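PDB 6I86: uncharacterized protein from Chondromyces crocatus, which is of unknown function but probably takes part in making crocagin, a ribosomally synthesised peptide product. Local coordinates for residues Ala14-Leu19 with Cys98-Pro103; Phe21-Ser26 with Ser92-Ala97. One frame throughout, in Å; residues are numbered along the deposited sequence.

Contact 1: Ala14-Leu19 with Cys98-Pro103; sequences ASTWIL and CTTDEP
S15 and D101 meet where strands 17-22 and 94-99 give way to loops. From CB the D101 side chain runs to CG, which stands anti to the carbonyl carbon (chi1 -57°), turning the carboxylate toward S15, and lies 3.3 Å from S15 OG. At the tip the two oxygens divide the work: OD1 accepts from S15 OG at 2.9 Å through its syn lone pair, while OD2 takes S15 N, also at 2.9 Å but with a bent N-H...O angle of 134°. OD2 receives a weak bond from water 1, which accepts from T16 N, donates to W17 O and lies 2.8 Å from T100 OG1, so it bridges both segments as the strands part. Further into the strands, T100 N makes only a weak bond (3.4 Å) to W17 O, whereas the hydrogen-bonded antiparallel pair L19 and C98 is tight: L19 N reaches C98 O at 2.8 Å, and C98 N returns to L19 O at 2.9 Å. On that pair's side-chain face L19 CD1 packs on C98 SG at 3.8 Å. Helix 38-47 adds I42 against W17, L19 and T100, strand 51-55 flanks 17-22 on its other edge, and L12 of strand 4-14 touches I18 and T99.

Contact 2: Phe21-Ser26 with Ser92-Ala97; sequences FDASCS and SGRLVA
F21 and V96 form the close-packed end of this contact, a hydrogen-bonded antiparallel pair. V96 N gives a nearly linear bond to F21 O (2.8 Å, 173°), and F21 N answers to V96 O at 3.0 Å. With chi1 at 44°, CG of F21 lies between the backbone N and carbonyl carbon, which folds the ring over the partner strand: V96 O sits 4.0 Å above the ring plane, over its centre, and V96 CG2 abuts CE1 at 3.4 Å. Beyond the non-hydrogen-bonded pair D22 and L95 one more backbone bond, A23 N to R94 O at 2.8 Å, joins the segments, while D22 to C25 makes a type I turn. D22 OD1 accepts from S24 N, an Asx turn, and from S24 OG and S92 OG, three donors on one oxygen; OD2 binds S92 N at 2.9 Å and, weakly, G93 N. S92 OG accepts from R94 N, an ST turn, so the carboxylate ties together the turns at the ends of the two strands. Were D22 an alanine, S24 N, S92 N and both serine hydroxyls would lose this acceptor, and the link between the two turns would probably slacken. The more open side is thinner: the exposed S24 meets the other segment only slightly, its OG 4.4 Å from S92 OG, and R94 lays its extended aliphatic chain alongside A23, CD to CB 3.7 Å, that methyl at the guanidinium edge.

In the fold
Both contacts join strands 17-22 and 94-99, the inner pair of the four-stranded antiparallel sheet, contact 2 nested within the chain loop closed by contact 1. Their centres lie about 15 Å apart, yet they touch where C98 SG packs against F21 CE2 at 3.6 Å. Contact 2 is the more buried, with six of ten touching residues buried and one exposed; contact 1 has five and two. At each end an aspartate receives serine donors, but the acids sit on different segments: D101 on 98-103, D22 on 21-26, where D22 takes donors from S92 across the contact and S24 beside it. Contact 1 adds a water bridge; contact 2 has direct bonds and two side-chain-stabilised turns.

Contact 1: Ala14-Leu19 with Cys98-Pro103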
loop_
_atom_site.group_PDB
_atom_site.type_symbol
_atom_site.label_atom_id
_atom_site.label_comp_id
_atom_site.label_asym_id
_atom_site.label_seq_id
_atom_site.Cartn_x
_atom_site.Cartn_y
_atom_site.Cartn_z
ATOM N N ALA A 14 8.697 4.722 -6.681
ATOM C CA ALA A 14 7.972 3.761 -7.497
ATOM C C ALA A 14 7.740 4.359 -8.875
ATOM O O ALA A 14 7.511 5.563 -9.013
ATOM C CB ALA A 14 6.636 3.369 -6.857
ATOM N N SER A 15 7.807 3.499 -9.894
ATOM C CA SER A 15 7.523 3.903 -11.262
ATOM C C SER A 15 6.181 3.404 -11.777
ATOM O O SER A 15 5.612 4.037 -12.672
ATOM C CB SER A 15 8.634 3.415 -12.206
ATOM O OG SER A 15 8.693 1.999 -12.247
ATOM N N THR A 16 5.659 2.301 -11.238
ATOM C CA THR A 16 4.382 1.766 -11.695
ATOM C C THR A 16 3.527 1.268 -10.534
ATOM O O THR A 16 2.439 1.800 -10.291
ATOM C CB THR A 16 4.595 0.630 -12.704
ATOM O OG1 THR A 16 5.542 -0.309 -12.179
ATOM C CG2 THR A 16 5.107 1.162 -14.034
ATOM N N TRP A 17 3.999 0.255 -9.811
ATOM C CA TRP A 17 3.193 -0.429 -8.809
ATOM C C TRP A 17 3.868 -0.412 -7.443
ATOM O O TRP A 17 5.039 -0.785 -7.316
ATOM C CB TRP A 17 2.924 -1.878 -9.218
ATOM C CG TRP A 17 2.006 -2.031 -10.386
ATOM C CD1 TRP A 17 1.273 -1.054 -10.995
ATOM C CD2 TRP A 17 1.704 -3.247 -11.075
ATOM N NE1 TRP A 17 0.540 -1.587 -12.028
ATOM C CE2 TRP A 17 0.787 -2.933 -12.097
ATOM C CE3 TRP A 17 2.124 -4.572 -10.929
ATOM C CZ2 TRP A 17 0.283 -3.897 -12.969
ATOM C CZ3 TRP A 17 1.624 -5.526 -11.794
ATOM C CH2 TRP A 17 0.713 -5.185 -12.801
ATOM N N ILE A 18 3.116 0.007 -6.427
ATOM C CA ILE A 18 3.445 -0.246 -5.030
ATOM C C ILE A 18 2.562 -1.392 -4.560
ATOM O O ILE A 18 1.350 -1.390 -4.809
ATOM C CB ILE A 18 3.237 1.009 -4.165
ATOM C CG1 ILE A 18 4.108 2.157 -4.674
ATOM C CG2 ILE A 18 3.551 0.711 -2.711
ATOM C CD1 ILE A 18 3.678 3.525 -4.183
ATOM N N LEU A 19 3.159 -2.378 -3.895
ATOM C CA LEU A 19 2.471 -3.615 -3.550
ATOM C C LEU A 19 2.459 -3.808 -2.042
ATOM O O LEU A 19 3.503 -3.700 -1.390
ATOM C CB LEU A 19 3.137 -4.815 -4.233
ATOM C CG LEU A 19 3.283 -4.719 -5.752
ATOM C CD1 LEU A 19 4.214 -5.806 -6.268
ATOM C CD2 LEU A 19 1.927 -4.797 -6.442
ATOM N N CYS A 98 6.425 -3.563 -1.096
ATOM C CA CYS A 98 7.514 -3.552 -2.060
ATOM C C CYS A 98 7.037 -2.811 -3.304
ATOM O O CYS A 98 5.917 -2.296 -3.352
ATOM C CB CYS A 98 7.983 -4.975 -2.381
ATOM S SG CYS A 98 7.074 -5.803 -3.696
ATOM N N THR A 99 7.908 -2.735 -4.307
ATOM C CA THR A 99 7.560 -2.205 -5.617
ATOM C C THR A 99 8.064 -3.173 -6.677
ATOM O O THR A 99 8.870 -4.064 -6.400
ATOM C CB THR A 99 8.153 -0.805 -5.859
ATOM O OG1 THR A 99 9.546 -0.923 -6.168
ATOM C CG2 THR A 99 7.978 0.092 -4.634
ATOM N N THR A 100 7.576 -3.001 -7.906
ATOM C CA THR A 100 8.140 -3.766 -9.010
ATOM C C THR A 100 9.546 -3.303 -9.364
ATOM O O THR A 100 10.244 -4.005 -10.103
ATOM C CB THR A 100 7.233 -3.685 -10.242
ATOM O OG1 THR A 100 6.921 -2.315 -10.524
ATOM C CG2 THR A 100 5.945 -4.463 -10.006
ATOM N N ASP A 101 9.975 -2.146 -8.852
ATOM C CA ASP A 101 11.356 -1.710 -9.020
ATOM C C ASP A 101 12.276 -2.366 -7.995
ATOM O O ASP A 101 13.419 -2.714 -8.315
ATOM C CB ASP A 101 11.447 -0.185 -8.916
ATOM C CG ASP A 101 10.563 0.526 -9.924
ATOM O OD1 ASP A 101 10.557 0.116 -11.103
ATOM O OD2 ASP A 101 9.886 1.507 -9.545
ATOM N N GLU A 102 11.797 -2.540 -6.760
ATOM C CA GLU A 102 12.580 -3.117 -5.666
ATOM C C GLU A 102 11.778 -4.242 -5.026
ATOM O O GLU A 102 11.144 -4.053 -3.979
ATOM C CB GLU A 102 12.955 -2.055 -4.631
ATOM C CG GLU A 102 13.596 -0.813 -5.220
ATOM C CD GLU A 102 14.060 0.162 -4.159
ATOM O OE1 GLU A 102 14.974 -0.193 -3.387
ATOM O OE2 GLU A 102 13.512 1.283 -4.097
ATOM N N PRO A 103 11.781 -5.433 -5.633
ATOM C CA PRO A 103 11.015 -6.554 -5.058
ATOM C C PRO A 103 11.492 -6.996 -3.682
ATOM O O PRO A 103 10.706 -7.596 -2.938
ATOM C CB PRO A 103 11.197 -7.674 -6.094
ATOM C CG PRO A 103 12.343 -7.249 -6.959
ATOM C CD PRO A 103 12.336 -5.757 -6.956
HETATM O O HOH W 1 6.943 0.304 -9.552
#

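Contact 2: Phe21-Ser26 with Ser92-Ala97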
loop_
_atom_site.group_PDB
_atom_site.type_symbol
_atom_site.label_atom_id
_atom_site.label_comp_id
_atom_site.label_asym_id
_atom_site.label_seq_id
_atom_site.Cartn_x
_atom_site.Cartn_y
_atom_site.Cartn_z
ATOM N N PHE A 21 1.286 -6.468 1.106
ATOM C CA PHE A 21 1.023 -7.889 1.295
ATOM C C PHE A 21 1.510 -8.326 2.668
ATOM O O PHE A 21 2.288 -7.628 3.327
ATOM C CB PHE A 21 1.695 -8.734 0.205
ATOM C CG PHE A 21 3.104 -8.309 -0.106
ATOM C CD1 PHE A 21 4.178 -8.859 0.578
ATOM C CD2 PHE A 21 3.354 -7.349 -1.075
ATOM C CE1 PHE A 21 5.475 -8.465 0.288
ATOM C CE2 PHE A 21 4.650 -6.946 -1.359
ATOM C CZ PHE A 21 5.710 -7.505 -0.678
ATOM N N ASP A 22 1.041 -9.500 3.084
ATOM C CA ASP A 22 1.534 -10.114 4.307
ATOM C C ASP A 22 2.982 -10.541 4.118
ATOM O O ASP A 22 3.390 -10.946 3.027
ATOM C CB ASP A 22 0.668 -11.313 4.686
ATOM C CG ASP A 22 0.959 -11.828 6.081
ATOM O OD1 ASP A 22 1.956 -12.559 6.250
ATOM O OD2 ASP A 22 0.192 -11.503 7.011
ATOM N N ALA A 23 3.764 -10.448 5.197
ATOM C CA ALA A 23 5.185 -10.767 5.109
ATOM C C ALA A 23 5.417 -12.215 4.702
ATOM O O ALA A 23 6.463 -12.537 4.128
ATOM C CB ALA A 23 5.867 -10.476 6.445
ATOM N N SER A 24 4.463 -13.098 4.987
ATOM C CA SER A 24 4.567 -14.509 4.640
ATOM C C SER A 24 4.133 -14.804 3.210
ATOM O O SER A 24 4.246 -15.953 2.771
ATOM C CB SER A 24 3.734 -15.350 5.613
ATOM O OG SER A 24 2.349 -15.093 5.451
ATOM N N CYS A 25 3.644 -13.803 2.477
ATOM C CA CYS A 25 3.198 -14.027 1.109
ATOM C C CYS A 25 4.370 -14.450 0.230
ATOM O O CYS A 25 5.513 -14.036 0.445
ATOM C CB CYS A 25 2.545 -12.761 0.548
ATOM S SG CYS A 25 1.819 -12.954 -1.100
ATOM N N SER A 26 4.073 -15.292 -0.767
ATOM C CA SER A 26 5.115 -15.822 -1.641
ATOM C C SER A 26 5.887 -14.715 -2.345
ATOM O O SER A 26 7.071 -14.884 -2.656
ATOM C CB SER A 26 4.498 -16.769 -2.674
ATOM O OG SER A 26 3.575 -16.085 -3.504
ATOM N N SER A 92 -0.239 -13.663 8.898
ATOM C CA SER A 92 0.616 -13.363 10.039
ATOM C C SER A 92 0.340 -12.000 10.655
ATOM O O SER A 92 0.831 -11.726 11.756
ATOM C CB SER A 92 2.098 -13.438 9.634
ATOM O OG SER A 92 2.471 -12.318 8.851
ATOM N N GLY A 93 -0.428 -11.145 9.984
ATOM C CA GLY A 93 -0.670 -9.803 10.461
ATOM C C GLY A 93 0.432 -8.811 10.168
ATOM O O GLY A 93 0.260 -7.619 10.456
ATOM N N ARG A 94 1.554 -9.256 9.604
ATOM C CA ARG A 94 2.677 -8.374 9.297
ATOM C C ARG A 94 2.484 -7.822 7.889
ATOM O O ARG A 94 2.734 -8.512 6.896
ATOM C CB ARG A 94 3.997 -9.121 9.430
ATOM C CG ARG A 94 5.176 -8.214 9.702
ATOM C CD ARG A 94 6.468 -8.994 9.791
ATOM N NE ARG A 94 7.602 -8.179 9.375
ATOM C CZ ARG A 94 8.196 -7.285 10.157
ATOM N NH1 ARG A 94 7.763 -7.101 11.398
ATOM N NH2 ARG A 94 9.225 -6.579 9.706
ATOM N N LEU A 95 2.036 -6.573 7.805
ATOM C CA LEU A 95 1.811 -5.904 6.530
ATOM C C LEU A 95 3.110 -5.249 6.075
ATOM O O LEU A 95 3.682 -4.427 6.798
ATOM C CB LEU A 95 0.702 -4.864 6.665
ATOM C CG LEU A 95 0.347 -4.067 5.415
ATOM C CD1 LEU A 95 -0.283 -4.973 4.368
ATOM C CD2 LEU A 95 -0.580 -2.925 5.780
ATOM N N VAL A 96 3.577 -5.620 4.882
ATOM C CA VAL A 96 4.814 -5.094 4.322
ATOM C C VAL A 96 4.559 -4.637 2.892
ATOM O O VAL A 96 3.539 -4.962 2.280
ATOM C CB VAL A 96 5.962 -6.124 4.351
ATOM C CG1 VAL A 96 6.201 -6.625 5.763
ATOM C CG2 VAL A 96 5.640 -7.277 3.438
ATOM N N ALA A 97 5.520 -3.889 2.356
ATOM C CA ALA A 97 5.369 -3.262 1.054
ATOM C C ALA A 97 6.626 -3.451 0.217
ATOM O O ALA A 97 7.742 -3.495 0.743
ATOM C CB ALA A 97 5.062 -1.765 1.190
#